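Glycosyl hydrolase (Rhizobium leguminosarum bv. trifolii, PDB 5NDX) probably hydrolyses O-glycosidic bonds as a family 39 glycoside hydrolase, a bacterial counterpart of human alpha-L-iduronidase with a TIM-barrel domain. Local coordinates at residues A[464-467]-A[471-474]. The protein carries 2 engineered substitutions. Residues are numbered along the deposited sequence; the frame is centred on the assembly and turned at random.
Sequences NPRG and PVGA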
loop_
_atom_site.group_PDB
_atom_site.type_symbol
_atom_site.label_atom_id
_atom_site.label_comp_id
_atom_site.label_asym_id
_atom_site.label_seq_id
_atom_site.Cartn_x
_atom_site.Cartn_y
_atom_site.Cartn_z
ATOM N N ASN A 464 -17.612 -15.112 27.941
ATOM C CA ASN A 464 -18.608 -14.514 28.813
ATOM C C ASN A 464 -18.032 -13.642 29.914
ATOM O O ASN A 464 -18.302 -13.859 31.077
ATOM C CB ASN A 464 -19.474 -15.621 29.391
ATOM C CG ASN A 464 -20.560 -16.047 28.439
ATOM O OD1 ASN A 464 -20.891 -15.344 27.490
ATOM N ND2 ASN A 464 -21.166 -17.172 28.718
ATOM N N PRO A 465 -17.236 -12.635 29.546
ATOM C CA PRO A 465 -16.561 -11.838 30.561
ATOM C C PRO A 465 -17.483 -10.992 31.444
ATOM O O PRO A 465 -17.008 -10.482 32.425
ATOM C CB PRO A 465 -15.646 -10.919 29.735
ATOM C CG PRO A 465 -16.359 -10.755 28.430
ATOM C CD PRO A 465 -17.035 -12.085 28.188
ATOM N N ARG A 466 -18.766 -10.838 31.108
ATOM C CA ARG A 466 -19.728 -10.167 32.002
ATOM C C ARG A 466 -20.779 -11.178 32.504
ATOM O O ARG A 466 -21.876 -10.807 32.932
ATOM C CB ARG A 466 -20.332 -8.915 31.303
ATOM C CG ARG A 466 -19.226 -7.888 30.953
ATOM C CD ARG A 466 -19.740 -6.460 30.637
ATOM N NE ARG A 466 -20.324 -5.779 31.799
ATOM C CZ ARG A 466 -19.648 -5.286 32.852
ATOM N NH1 ARG A 466 -18.319 -5.368 32.918
ATOM N NH2 ARG A 466 -20.307 -4.695 33.850
ATOM N N GLY A 467 -20.412 -12.472 32.466
ATOM C CA GLY A 467 -21.276 -13.543 32.933
ATOM C C GLY A 467 -22.321 -13.922 31.906
ATOM O O GLY A 467 -22.429 -13.280 30.884
ATOM N N PRO A 471 -24.445 -11.012 27.466
ATOM C CA PRO A 471 -23.543 -11.333 26.353
ATOM C C PRO A 471 -22.900 -10.057 25.744
ATOM O O PRO A 471 -23.566 -9.028 25.628
ATOM C CB PRO A 471 -24.456 -12.056 25.365
ATOM C CG PRO A 471 -25.855 -11.647 25.704
ATOM C CD PRO A 471 -25.874 -11.187 27.133
ATOM N N VAL A 472 -21.603 -10.106 25.451
ATOM C CA VAL A 472 -20.912 -9.005 24.769
ATOM C C VAL A 472 -20.274 -9.539 23.492
ATOM O O VAL A 472 -20.165 -10.766 23.296
ATOM C CB VAL A 472 -19.812 -8.347 25.642
ATOM C CG1 VAL A 472 -20.374 -7.877 26.986
ATOM C CG2 VAL A 472 -18.602 -9.248 25.871
ATOM N N GLY A 473 -19.835 -8.606 22.658
ATOM C CA GLY A 473 -19.284 -8.888 21.358
ATOM C C GLY A 473 -17.804 -8.641 21.324
ATOM O O GLY A 473 -17.198 -8.538 22.350
ATOM N N ALA A 474 -17.218 -8.614 20.133
ATOM C CA ALA A 474 -15.851 -8.211 19.965
ATOM C C ALA A 474 -14.843 -9.053 20.791
ATOM O O ALA A 474 -14.032 -8.507 21.545
ATOM C CB ALA A 474 -15.730 -6.716 20.290
HETATM O O HOH W 1 -20.483 -12.801 26.039
#
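Val472 turns its two methyl groups onto neighbouring residues of the 464-467 turn, one branch for Pro465 and the other for Arg466. CG2 meets the proline ring at its CG corner, with Pro465 CG 3.7 Å from Val472 CG2 and CD slightly farther off. CG1 lies instead against the aliphatic part of the arginine, which passes at about a right angle to the valine, its CD 4.0 Å from Val472 CG1. This division of labour follows from the valine torsion (chi1 -55°), which sets CG1 anti to the carbonyl carbon and puts CG2 between the backbone N and that carbon.

Only the methylene part of Arg466 takes part in the apolar contact. Beyond it the chain bends at chi3 (67°), and NE forms a salt bridge with Glu470, in the short connection between the two segments. The proline and arginine occupy the two central positions of a type I beta turn, closed by a hydrogen bond from Gly467 N to Asn464 O of 2.9 Å; Gly467 follows with positive phi (80°), a conformation that suits glycine.

No direct hydrogen bond joins the segments, but a water bridges them. It accepts from Val472 N at 3.0 Å and lies 3.0 Å from Asn464 OD1, to which it can donate, though it has more acceptors nearby than protons to give. Val472 additionally shares a backbone hydrogen bond with Asp461, and its side chain touches that same part of the loop. The whole is a small surface contact, 159 Å² summed over both sides and remote from the ligand pockets, by which the long connection from helix 452-457 to helix 480-489 folds back on itself.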